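Local coordinates for protein MJ1225 (PDB 3LFZ) that contains four CBS motifs, binds AMP, ADP and ATP, and is probably an archaeal relative of the gamma subunit of AMP-activated protein kinase, at residues 38-43 and 50-55; 64-69 and 87-92; 234-239 and 257-262. All coordinates share one frame; numbering follows the deposited sequence.

Contact 1 (38-43 and 50-55). With ATP (adenosine-5'-triphosphate), chain B.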
loop_
_atom_site.group_PDB
_atom_site.type_symbol
_atom_site.label_atom_id
_atom_site.label_comp_id
_atom_site.label_asym_id
_atom_site.label_seq_id
_atom_site.Cartn_x
_atom_site.Cartn_y
_atom_site.Cartn_z
ATOM N N LEU A 38 8.160 -0.962 4.938
ATOM C CA LEU A 38 9.445 -1.133 5.628
ATOM C C LEU A 38 9.463 -0.540 7.039
ATOM O O LEU A 38 9.386 0.681 7.200
ATOM C CB LEU A 38 10.590 -0.508 4.820
ATOM C CG LEU A 38 10.909 -0.968 3.394
ATOM C CD1 LEU A 38 12.021 -0.101 2.820
ATOM C CD2 LEU A 38 11.302 -2.436 3.348
ATOM N N PRO A 39 9.574 -1.409 8.063
ATOM C CA PRO A 39 9.800 -0.973 9.438
ATOM C C PRO A 39 11.141 -0.264 9.557
ATOM O O PRO A 39 12.138 -0.716 8.984
ATOM C CB PRO A 39 9.840 -2.286 10.228
ATOM C CG PRO A 39 9.145 -3.282 9.367
ATOM C CD PRO A 39 9.444 -2.873 7.965
ATOM N N VAL A 40 11.153 0.858 10.268
ATOM C CA VAL A 40 12.387 1.560 10.551
ATOM C C VAL A 40 12.798 1.198 11.972
ATOM O O VAL A 40 12.021 1.361 12.921
ATOM C CB VAL A 40 12.251 3.090 10.371
ATOM C CG1 VAL A 40 13.608 3.764 10.508
ATOM C CG2 VAL A 40 11.640 3.421 9.011
ATOM N N VAL A 41 14.012 0.674 12.098
ATOM C CA VAL A 41 14.540 0.216 13.380
ATOM C C VAL A 41 15.913 0.817 13.681
ATOM O O VAL A 41 16.608 1.289 12.777
ATOM C CB VAL A 41 14.645 -1.340 13.444
ATOM C CG1 VAL A 41 13.277 -1.995 13.275
ATOM C CG2 VAL A 41 15.649 -1.879 12.413
ATOM N N ASN A 42 16.293 0.793 14.957
ATOM C CA ASN A 42 17.665 1.097 15.363
ATOM C C ASN A 42 18.605 -0.040 14.980
ATOM O O ASN A 42 18.201 -1.206 14.944
ATOM C CB ASN A 42 17.755 1.338 16.868
ATOM C CG ASN A 42 16.764 2.369 17.360
ATOM O OD1 ASN A 42 16.057 2.137 18.341
ATOM N ND2 ASN A 42 16.707 3.513 16.687
ATOM N N ALA A 43 19.865 0.312 14.742
ATOM C CA ALA A 43 20.862 -0.590 14.141
ATOM C C ALA A 43 21.390 -1.832 14.901
ATOM O O ALA A 43 21.524 -2.886 14.276
ATOM C CB ALA A 43 22.041 0.227 13.598
ATOM N N GLY A 50 10.001 3.516 13.617
ATOM C CA GLY A 50 9.256 4.078 12.501
ATOM C C GLY A 50 8.803 3.043 11.495
ATOM O O GLY A 50 9.103 1.854 11.626
ATOM N N ILE A 51 8.055 3.507 10.501
ATOM C CA ILE A 51 7.624 2.683 9.378
ATOM C C ILE A 51 7.501 3.589 8.154
ATOM O O ILE A 51 7.129 4.759 8.271
ATOM C CB ILE A 51 6.294 1.916 9.687
ATOM C CG1 ILE A 51 6.006 0.850 8.622
ATOM C CG2 ILE A 51 5.108 2.880 9.882
ATOM C CD1 ILE A 51 5.155 -0.317 9.131
ATOM N N ILE A 52 7.857 3.056 6.992
ATOM C CA ILE A 52 7.724 3.793 5.744
ATOM C C ILE A 52 7.123 2.895 4.668
ATOM O O ILE A 52 7.599 1.777 4.439
ATOM C CB ILE A 52 9.061 4.443 5.292
ATOM C CG1 ILE A 52 8.839 5.287 4.035
ATOM C CG2 ILE A 52 10.167 3.390 5.087
ATOM C CD1 ILE A 52 9.706 6.493 3.963
ATOM N N THR A 53 6.058 3.383 4.037
ATOM C CA THR A 53 5.384 2.646 2.978
ATOM C C THR A 53 5.436 3.440 1.687
ATOM O O THR A 53 5.917 4.580 1.663
ATOM C CB THR A 53 3.899 2.334 3.319
ATOM O OG1 THR A 53 3.118 3.533 3.238
ATOM C CG2 THR A 53 3.761 1.718 4.706
ATOM N N SER A 54 4.935 2.830 0.615
ATOM C CA SER A 54 4.839 3.495 -0.677
ATOM C C SER A 54 3.950 4.728 -0.601
ATOM O O SER A 54 4.141 5.675 -1.361
ATOM C CB SER A 54 4.325 2.532 -1.750
ATOM O OG SER A 54 2.991 2.139 -1.490
ATOM N N MET A 55 2.984 4.713 0.318
ATOM C CA MET A 55 2.115 5.870 0.537
ATOM C C MET A 55 2.876 7.085 1.067
ATOM O O MET A 55 2.571 8.213 0.688
ATOM C CB MET A 55 0.940 5.523 1.448
ATOM C CG MET A 55 -0.321 5.102 0.709
ATOM S SD MET A 55 -1.145 6.461 -0.159
ATOM C CE MET A 55 -0.592 6.187 -1.831
HETATM P PG ATP B . -3.093 -1.075 2.935
HETATM O O1G ATP B . -3.740 -0.038 1.888
HETATM O O2G ATP B . -4.093 -1.566 3.915
HETATM O O3G ATP B . -2.532 -2.273 1.995
HETATM P PB ATP B . -1.777 0.555 4.935
HETATM O O1B ATP B . -2.996 1.386 5.064
HETATM O O2B ATP B . -1.376 -0.330 6.048
HETATM O O3B ATP B . -1.794 -0.314 3.553
HETATM P PA ATP B . -0.398 2.509 3.449
HETATM O O1A ATP B . 0.690 2.020 2.575
HETATM O O2A ATP B . -1.732 2.800 2.877
HETATM O O3A ATP B . -0.509 1.507 4.690
HETATM O "O5'" ATP B . 0.164 3.829 4.180
HETATM C "C5'" ATP B . -0.677 4.861 4.724
HETATM C "C4'" ATP B . 0.022 5.538 5.914
HETATM O "O4'" ATP B . -0.079 4.616 7.034
HETATM C "C3'" ATP B . 1.520 5.756 5.651
HETATM O "O3'" ATP B . 1.898 7.049 6.131
HETATM C "C2'" ATP B . 2.191 4.646 6.461
HETATM O "O2'" ATP B . 3.490 5.038 6.910
HETATM C "C1'" ATP B . 1.227 4.498 7.637
HETATM N N9 ATP B . 1.305 3.151 8.258
HETATM C C8 ATP B . 1.243 1.972 7.631
HETATM N N7 ATP B . 1.347 0.986 8.524
HETATM C C5 ATP B . 1.468 1.538 9.727
HETATM C C6 ATP B . 1.603 1.036 11.019
HETATM N N6 ATP B . 1.639 -0.275 11.254
HETATM N N1 ATP B . 1.701 1.901 12.041
HETATM C C2 ATP B . 1.671 3.214 11.843
HETATM N N3 ATP B . 1.542 3.721 10.625
HETATM C C4 ATP B . 1.438 2.913 9.556
#

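Contact 2 (64-69 and 87-92). With AMP (adenosine monophosphate), chain E; ATP (adenosine-5'-triphosphate), chain B.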
loop_
_atom_site.group_PDB
_atom_site.type_symbol
_atom_site.label_atom_id
_atom_site.label_comp_id
_atom_site.label_asym_id
_atom_site.label_seq_id
_atom_site.Cartn_x
_atom_site.Cartn_y
_atom_site.Cartn_z
ATOM N N GLY A 64 1.057 15.063 -0.462
ATOM C CA GLY A 64 0.767 15.609 0.858
ATOM C C GLY A 64 1.852 16.515 1.394
ATOM O O GLY A 64 2.669 17.046 0.637
ATOM N N SER A 65 1.868 16.662 2.717
ATOM C CA SER A 65 2.733 17.626 3.393
ATOM C C SER A 65 4.231 17.302 3.297
ATOM O O SER A 65 5.065 18.193 3.446
ATOM C CB SER A 65 2.303 17.791 4.858
ATOM O OG SER A 65 3.053 18.807 5.503
ATOM N N LYS A 66 4.569 16.040 3.039
ATOM C CA LYS A 66 5.976 15.625 2.969
ATOM C C LYS A 66 6.691 16.149 1.718
ATOM O O LYS A 66 7.920 16.217 1.676
ATOM C CB LYS A 66 6.105 14.102 3.115
ATOM C CG LYS A 66 5.732 13.624 4.513
ATOM C CD LYS A 66 5.530 12.127 4.608
ATOM C CE LYS A 66 4.793 11.794 5.900
ATOM N NZ LYS A 66 4.917 10.368 6.300
ATOM N N TYR A 67 5.901 16.545 0.720
ATOM C CA TYR A 67 6.396 17.158 -0.512
ATOM C C TYR A 67 7.229 18.420 -0.290
ATOM O O TYR A 67 8.111 18.735 -1.093
ATOM C CB TYR A 67 5.220 17.474 -1.437
ATOM C CG TYR A 67 5.593 18.132 -2.747
ATOM C CD1 TYR A 67 6.521 17.544 -3.609
ATOM C CD2 TYR A 67 4.996 19.328 -3.139
ATOM C CE1 TYR A 67 6.859 18.140 -4.818
ATOM C CE2 TYR A 67 5.323 19.931 -4.349
ATOM C CZ TYR A 67 6.256 19.332 -5.182
ATOM O OH TYR A 67 6.585 19.924 -6.379
ATOM N N ASN A 68 6.948 19.138 0.794
ATOM C CA ASN A 68 7.673 20.372 1.096
ATOM C C ASN A 68 9.139 20.170 1.474
ATOM O O ASN A 68 9.912 21.127 1.498
ATOM C CB ASN A 68 6.928 21.216 2.137
ATOM C CG ASN A 68 5.992 22.234 1.501
ATOM O OD1 ASN A 68 5.525 22.051 0.374
ATOM N ND2 ASN A 68 5.723 23.318 2.218
ATOM N N LEU A 69 9.517 18.923 1.755
ATOM C CA LEU A 69 10.926 18.559 1.888
ATOM C C LEU A 69 11.632 18.781 0.548
ATOM O O LEU A 69 12.743 19.310 0.506
ATOM C CB LEU A 69 11.083 17.106 2.356
ATOM C CG LEU A 69 12.486 16.572 2.677
ATOM C CD1 LEU A 69 13.178 17.366 3.790
ATOM C CD2 LEU A 69 12.431 15.098 3.034
ATOM N N ARG A 87 14.159 9.157 8.302
ATOM C CA ARG A 87 13.495 9.671 9.501
ATOM C C ARG A 87 12.735 10.975 9.235
ATOM O O ARG A 87 11.840 11.331 9.995
ATOM C CB ARG A 87 14.493 9.850 10.652
ATOM C CG ARG A 87 15.407 11.058 10.512
ATOM C CD ARG A 87 16.536 11.016 11.517
ATOM N NE ARG A 87 17.526 12.053 11.243
ATOM C CZ ARG A 87 18.804 11.987 11.604
ATOM N NH1 ARG A 87 19.266 10.925 12.258
ATOM N NH2 ARG A 87 19.627 12.984 11.306
ATOM N N GLU A 88 13.090 11.669 8.153
ATOM C CA GLU A 88 12.430 12.922 7.778
ATOM C C GLU A 88 11.012 12.716 7.246
ATOM O O GLU A 88 10.183 13.626 7.319
ATOM C CB GLU A 88 13.265 13.701 6.753
ATOM C CG GLU A 88 14.542 14.342 7.312
ATOM C CD GLU A 88 14.284 15.556 8.202
ATOM O OE1 GLU A 88 13.240 16.229 8.040
ATOM O OE2 GLU A 88 15.139 15.840 9.066
ATOM N N ILE A 89 10.734 11.528 6.710
ATOM C CA ILE A 89 9.420 11.243 6.126
ATOM C C ILE A 89 8.732 9.974 6.654
ATOM O O ILE A 89 7.613 9.657 6.237
ATOM C CB ILE A 89 9.460 11.211 4.558
ATOM C CG1 ILE A 89 10.353 10.075 4.039
ATOM C CG2 ILE A 89 9.886 12.564 3.993
ATOM C CD1 ILE A 89 10.081 9.692 2.577
ATOM N N MET A 90 9.387 9.248 7.556
ATOM C CA MET A 90 8.783 8.037 8.105
ATOM C C MET A 90 7.646 8.385 9.065
ATOM O O MET A 90 7.609 9.485 9.628
ATOM C CB MET A 90 9.829 7.166 8.810
ATOM C CG MET A 90 10.282 7.695 10.162
ATOM S SD MET A 90 11.604 6.710 10.875
ATOM C CE MET A 90 11.874 7.555 12.435
ATOM N N GLU A 91 6.720 7.450 9.234
ATOM C CA GLU A 91 5.701 7.574 10.262
ATOM C C GLU A 91 6.254 7.060 11.580
ATOM O O GLU A 91 6.866 5.994 11.628
ATOM C CB GLU A 91 4.440 6.809 9.869
ATOM C CG GLU A 91 3.616 7.509 8.806
ATOM C CD GLU A 91 3.017 8.817 9.293
ATOM O OE1 GLU A 91 2.172 8.774 10.212
ATOM O OE2 GLU A 91 3.391 9.884 8.756
ATOM N N GLU A 92 6.058 7.833 12.642
ATOM C CA GLU A 92 6.442 7.411 13.984
ATOM C C GLU A 92 5.172 7.085 14.768
ATOM O O GLU A 92 4.079 7.153 14.206
ATOM C CB GLU A 92 7.278 8.493 14.661
ATOM C CG GLU A 92 8.488 8.917 13.831
ATOM C CD GLU A 92 9.359 9.930 14.537
ATOM O OE1 GLU A 92 9.774 10.911 13.884
ATOM O OE2 GLU A 92 9.624 9.749 15.744
HETATM P P AMP E . 14.466 23.859 7.361
HETATM O O1P AMP E . 14.108 24.549 8.629
HETATM O O2P AMP E . 15.105 22.396 7.627
HETATM O O3P AMP E . 15.606 24.667 6.540
HETATM O "O5'" AMP E . 13.245 23.623 6.353
HETATM C "C5'" AMP E . 12.774 24.681 5.510
HETATM C "C4'" AMP E . 11.381 24.351 4.997
HETATM O "O4'" AMP E . 11.453 23.074 4.323
HETATM C "C3'" AMP E . 10.460 24.121 6.193
HETATM O "O3'" AMP E . 9.840 25.355 6.563
HETATM C "C2'" AMP E . 9.429 23.155 5.633
HETATM O "O2'" AMP E . 8.417 23.865 4.912
HETATM C "C1'" AMP E . 10.248 22.318 4.646
HETATM N N9 AMP E . 10.595 21.003 5.245
HETATM C C8 AMP E . 11.743 20.671 5.838
HETATM N N7 AMP E . 11.677 19.401 6.245
HETATM C C5 AMP E . 10.484 18.925 5.908
HETATM C C6 AMP E . 9.847 17.698 6.062
HETATM N N6 AMP E . 10.460 16.684 6.668
HETATM N N1 AMP E . 8.596 17.549 5.590
HETATM C C2 AMP E . 7.969 18.550 4.984
HETATM N N3 AMP E . 8.549 19.730 4.824
HETATM C C4 AMP E . 9.796 19.944 5.272
HETATM P PG ATP B . -3.093 -1.075 2.935
HETATM O O1G ATP B . -3.740 -0.038 1.888
HETATM O O2G ATP B . -4.093 -1.566 3.915
HETATM O O3G ATP B . -2.532 -2.273 1.995
HETATM P PB ATP B . -1.777 0.555 4.935
HETATM O O1B ATP B . -2.996 1.386 5.064
HETATM O O2B ATP B . -1.376 -0.330 6.048
HETATM O O3B ATP B . -1.794 -0.314 3.553
HETATM P PA ATP B . -0.398 2.509 3.449
HETATM O O1A ATP B . 0.690 2.020 2.575
HETATM O O2A ATP B . -1.732 2.800 2.877
HETATM O O3A ATP B . -0.509 1.507 4.690
HETATM O "O5'" ATP B . 0.164 3.829 4.180
HETATM C "C5'" ATP B . -0.677 4.861 4.724
HETATM C "C4'" ATP B . 0.022 5.538 5.914
HETATM O "O4'" ATP B . -0.079 4.616 7.034
HETATM C "C3'" ATP B . 1.520 5.756 5.651
HETATM O "O3'" ATP B . 1.898 7.049 6.131
HETATM C "C2'" ATP B . 2.191 4.646 6.461
HETATM O "O2'" ATP B . 3.490 5.038 6.910
HETATM C "C1'" ATP B . 1.227 4.498 7.637
HETATM N N9 ATP B . 1.305 3.151 8.258
HETATM C C8 ATP B . 1.243 1.972 7.631
HETATM N N7 ATP B . 1.347 0.986 8.524
HETATM C C5 ATP B . 1.468 1.538 9.727
HETATM C C6 ATP B . 1.603 1.036 11.019
HETATM N N6 ATP B . 1.639 -0.275 11.254
HETATM N N1 ATP B . 1.701 1.901 12.041
HETATM C C2 ATP B . 1.671 3.214 11.843
HETATM N N3 ATP B . 1.542 3.721 10.625
HETATM C C4 ATP B . 1.438 2.913 9.556
#

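Contact 3 (234-239 and 257-262). With ATP (adenosine-5'-triphosphate), chain D.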
loop_
_atom_site.group_PDB
_atom_site.type_symbol
_atom_site.label_atom_id
_atom_site.label_comp_id
_atom_site.label_asym_id
_atom_site.label_seq_id
_atom_site.Cartn_x
_atom_site.Cartn_y
_atom_site.Cartn_z
ATOM N N ILE A 234 -7.895 -7.084 -13.039
ATOM C CA ILE A 234 -8.599 -8.181 -12.401
ATOM C C ILE A 234 -9.748 -7.561 -11.611
ATOM O O ILE A 234 -9.536 -6.876 -10.605
ATOM C CB ILE A 234 -7.662 -9.027 -11.512
ATOM C CG1 ILE A 234 -6.558 -9.653 -12.372
ATOM C CG2 ILE A 234 -8.451 -10.114 -10.779
ATOM C CD1 ILE A 234 -5.409 -10.247 -11.591
ATOM N N THR A 235 -10.958 -7.792 -12.109
ATOM C CA THR A 235 -12.171 -7.180 -11.581
ATOM C C THR A 235 -13.056 -8.232 -10.928
ATOM O O THR A 235 -12.923 -9.422 -11.219
ATOM C CB THR A 235 -12.983 -6.508 -12.706
ATOM O OG1 THR A 235 -13.508 -7.512 -13.587
ATOM C CG2 THR A 235 -12.117 -5.549 -13.502
ATOM N N ALA A 236 -13.954 -7.794 -10.049
ATOM C CA ALA A 236 -14.952 -8.685 -9.459
ATOM C C ALA A 236 -16.357 -8.270 -9.894
ATOM O O ALA A 236 -16.532 -7.230 -10.534
ATOM C CB ALA A 236 -14.834 -8.686 -7.939
ATOM N N LYS A 237 -17.352 -9.091 -9.566
ATOM C CA LYS A 237 -18.746 -8.740 -9.839
ATOM C C LYS A 237 -19.709 -9.225 -8.768
ATOM O O LYS A 237 -19.444 -10.195 -8.058
ATOM C CB LYS A 237 -19.197 -9.194 -11.238
ATOM C CG LYS A 237 -18.877 -10.638 -11.617
ATOM C CD LYS A 237 -19.348 -10.962 -13.034
ATOM C CE LYS A 237 -18.762 -10.000 -14.077
ATOM N NZ LYS A 237 -19.426 -10.131 -15.405
ATOM N N GLU A 238 -20.829 -8.516 -8.664
ATOM C CA GLU A 238 -21.899 -8.853 -7.737
ATOM C C GLU A 238 -22.355 -10.284 -7.985
ATOM O O GLU A 238 -22.609 -10.678 -9.127
ATOM C CB GLU A 238 -23.061 -7.876 -7.906
ATOM C CG GLU A 238 -22.616 -6.475 -8.314
ATOM C CD GLU A 238 -23.517 -5.385 -7.777
ATOM O OE1 GLU A 238 -23.833 -4.452 -8.542
ATOM O OE2 GLU A 238 -23.909 -5.459 -6.592
ATOM N N GLY A 239 -22.429 -11.064 -6.913
ATOM C CA GLY A 239 -22.782 -12.470 -7.027
ATOM C C GLY A 239 -21.585 -13.402 -7.013
ATOM O O GLY A 239 -21.750 -14.613 -6.849
ATOM N N LEU A 257 -9.828 -5.325 -5.938
ATOM C CA LEU A 257 -10.465 -5.578 -7.227
ATOM C C LEU A 257 -11.637 -4.616 -7.449
ATOM O O LEU A 257 -12.579 -4.604 -6.655
ATOM C CB LEU A 257 -10.955 -7.031 -7.319
ATOM C CG LEU A 257 -9.963 -8.195 -7.469
ATOM C CD1 LEU A 257 -9.126 -8.420 -6.220
ATOM C CD2 LEU A 257 -10.719 -9.468 -7.816
ATOM N N PRO A 258 -11.577 -3.795 -8.518
ATOM C CA PRO A 258 -12.761 -3.010 -8.870
ATOM C C PRO A 258 -13.934 -3.940 -9.195
ATOM O O PRO A 258 -13.735 -4.987 -9.810
ATOM C CB PRO A 258 -12.317 -2.246 -10.121
ATOM C CG PRO A 258 -10.838 -2.171 -10.009
ATOM C CD PRO A 258 -10.433 -3.477 -9.391
ATOM N N VAL A 259 -15.136 -3.573 -8.760
ATOM C CA VAL A 259 -16.329 -4.387 -9.009
ATOM C C VAL A 259 -17.087 -3.826 -10.209
ATOM O O VAL A 259 -17.516 -2.670 -10.189
ATOM C CB VAL A 259 -17.247 -4.468 -7.761
ATOM C CG1 VAL A 259 -18.521 -5.257 -8.067
ATOM C CG2 VAL A 259 -16.502 -5.099 -6.591
ATOM N N VAL A 260 -17.243 -4.642 -11.252
ATOM C CA VAL A 260 -17.794 -4.149 -12.517
ATOM C C VAL A 260 -19.036 -4.853 -13.069
ATOM O O VAL A 260 -19.244 -6.057 -12.885
ATOM C CB VAL A 260 -16.727 -4.091 -13.656
ATOM C CG1 VAL A 260 -15.585 -3.149 -13.290
ATOM C CG2 VAL A 260 -16.214 -5.489 -14.012
ATOM N N ASP A 261 -19.849 -4.036 -13.736
ATOM C CA ASP A 261 -20.804 -4.439 -14.764
ATOM C C ASP A 261 -20.211 -5.419 -15.769
ATOM O O ASP A 261 -18.988 -5.489 -15.939
ATOM C CB ASP A 261 -21.179 -3.191 -15.568
ATOM C CG ASP A 261 -22.622 -2.771 -15.399
ATOM O OD1 ASP A 261 -23.164 -2.165 -16.350
ATOM O OD2 ASP A 261 -23.218 -3.032 -14.332
ATOM N N GLU A 262 -21.088 -6.146 -16.463
ATOM C CA GLU A 262 -20.707 -6.846 -17.688
ATOM C C GLU A 262 -20.379 -5.801 -18.766
ATOM O O GLU A 262 -19.673 -6.095 -19.734
ATOM C CB GLU A 262 -21.830 -7.782 -18.154
ATOM C CG GLU A 262 -21.442 -8.779 -19.257
ATOM C CD GLU A 262 -21.358 -10.225 -18.776
ATOM O OE1 GLU A 262 -20.600 -10.510 -17.821
ATOM O OE2 GLU A 262 -22.050 -11.081 -19.369
HETATM P PG ATP D . 1.158 -5.620 -2.194
HETATM O O1G ATP D . 0.823 -4.628 -0.957
HETATM O O2G ATP D . 2.281 -5.114 -3.019
HETATM O O3G ATP D . 1.552 -7.001 -1.469
HETATM P PB ATP D . -1.185 -4.646 -3.324
HETATM O O1B ATP D . -2.571 -5.097 -3.110
HETATM O O2B ATP D . -0.677 -3.486 -2.563
HETATM O O3B ATP D . -0.191 -5.871 -3.060
HETATM P PA ATP D . -0.063 -3.059 -5.320
HETATM O O1A ATP D . -0.751 -1.787 -5.004
HETATM O O2A ATP D . 1.294 -3.291 -4.780
HETATM O O3A ATP D . -1.008 -4.297 -4.890
HETATM O "O5'" ATP D . -0.016 -3.227 -6.907
HETATM C "C5'" ATP D . 1.060 -3.926 -7.560
HETATM C "C4'" ATP D . 0.818 -3.967 -9.074
HETATM O "O4'" ATP D . -0.404 -4.717 -9.329
HETATM C "C3'" ATP D . 0.586 -2.536 -9.577
HETATM O "O3'" ATP D . 1.274 -2.345 -10.814
HETATM C "C2'" ATP D . -0.925 -2.462 -9.787
HETATM O "O2'" ATP D . -1.248 -1.572 -10.863
HETATM C "C1'" ATP D . -1.285 -3.906 -10.136
HETATM N N9 ATP D . -2.677 -4.209 -9.705
HETATM C C8 ATP D . -3.212 -3.940 -8.510
HETATM N N7 ATP D . -4.479 -4.357 -8.482
HETATM C C5 ATP D . -4.751 -4.898 -9.666
HETATM C C6 ATP D . -5.882 -5.487 -10.216
HETATM N N6 ATP D . -7.004 -5.593 -9.504
HETATM N N1 ATP D . -5.825 -5.948 -11.481
HETATM C C2 ATP D . -4.715 -5.847 -12.200
HETATM N N3 ATP D . -3.622 -5.289 -11.702
HETATM C C4 ATP D . -3.608 -4.809 -10.444
#

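Contact 1 (38-43 and 50-55)
I51, paired across the strands with P39, lays its branches over one face of the adenine of ATP. CG2 sits 3.7 Å from ATP C4, above the middle of the base. CD1 reaches the same face near N6 and N7, at its rim. With CG1 of I51 anti to the backbone N (chi1 -169°), CG2 projects toward the base.

On the opposite side of the sheet L38, V40 and I52 point away from this ATP. I52 CG2 packs on L38 CB at 3.9 Å. Helix 23-33 covers L38.

The strands form the antiparallel hairpin of the first CBS motif. L38 and I52 exchange two backbone bonds, and so do V40 and G50. V40 N approaches G50 O from above the carbonyl plane, at 2.7 Å. V40 CB lies over the G50 carbonyl, 3.6 Å from G50 C.

Strand 48-53 ends in T53, the N-cap of helix 54-63. T53 OG1 takes a weak bond from M55 N. It also lies 2.9 Å from ATP O1A and 3.1 Å from ATP O5', and its one proton may serve either. D56 and R37 bind the same nucleotide.

Contact 2 (64-69 and 87-92)
E88 is the first residue of 87-92 to meet the other segment. Its CB touches L69 CD2 at 4.1 Å. Beyond CB the chain bends back (chi2 -73°), which brings the carboxylate round to AMP. AMP N6 donates both to E88 OE1 and to E88 O, each at 3.1 Å. L69 lies across one face of the same adenine, with CD1 over N7 and CB over C5 and C6. E88 thus takes the amino group, L69 covers a face, and S65 O and N68 CB lie near C2 and N3.

I89 comes next and is buried. Its CG2 meets L69 CD2 at 3.7 Å, the two side chains crossing at about a right angle. Its CB lies against K66 CD. I57 and F60 of helix 54-63 close around it. I89 O accepts from K66 NZ at 2.8 Å, the donor tilted 34° from the carbonyl plane.

The contact joins the end of the first CBS repeat to the start of the second. Residues 64-69 follow helix 54-63 and lead into helix 68-73. Residues 87-92 lead toward strand 97-98.

E91 OE2 offers its anti lone pair to K66 NZ at 2.9 Å, a salt bridge. E91 CG meanwhile touches the ribose of ATP, 3.1 Å from O2'. K66 is extended beyond CG, which carries NZ past I89 to this point. There NZ has a second salt bridge, to D56 OD1, an atom that also binds ATP. A methionine in place of K66 would probably leave the I89 carbonyl without its donor and the E91 and D56 carboxylates without the cation they share.

Contact 3 (234-239 and 257-262)
K237 runs alongside the end of strand 256-260 to reach E262. Its CB starts 3.5 Å from V260 O. CG lies between the backbone N and the carbonyl carbon (chi1 49°), and the chain turns again at chi3 (56°). CE passes V260 O more loosely, at 4.1 Å. NZ then meets E262 OE1 at 2.7 Å in a salt bridge. E262 is exposed, so this ion pair probably lies in reach of solvent.

Before K237 the backbone itself joins the strand. A236 N donates to P258 O, and V260 N donates to A236 O, each at 2.8 Å. This is a single bridge, with A236 level with V259. A236 CB fits against L257 CD2 and V259 CG2, while I245 of helix 242-252 touches it as well. T235 lies beside V260: its OG1 is 3.4 Å from V260 CG2, and the side chains cross at about a right angle. L190 of strand 189-195 packs on both.

E238 places CG near V259 CG1, and its carboxylate is held by R156 and K267.

At the other end I234 meets L257. I234 CG2 packs on L257 CD2 at 3.8 Å, and L257 CG rests against I234 O. That carbonyl also takes ATP N6 at 3.0 Å, with an almost straight N-H...O angle of 176°. I234 N donates to ATP N1 at 2.8 Å. The paired backbone bonds read the amino group and N1 of adenine without using a side chain. T195, T197 and D198 of the third CBS repeat also bind this ATP, so the site is shared. The fourth motif contributes the main-chain reading of the base that is characteristic of CBS nucleotide sites.

How the contacts relate
From the N terminus, contact 1 comes first and closes the short hairpin turn between strands 37-41 and 48-53. Contact 2 then closes a longer loop that includes helix 68-73 and helix 78-81. Contact 3, far along the chain, closes a loop that contains helix 242-252. The three follow in series; none nests in or crosses another. Contacts 1 and 2 touch, their centres 12 Å apart. I51 O and E91 N probably form a hydrogen bond, and I52 packs on I89. Both meet the same ATP, which ties the first hairpin to the 87-92 loop. Contact 3 lies across the chain's centre, about 34 Å from contact 1 between centres, and holds another ATP.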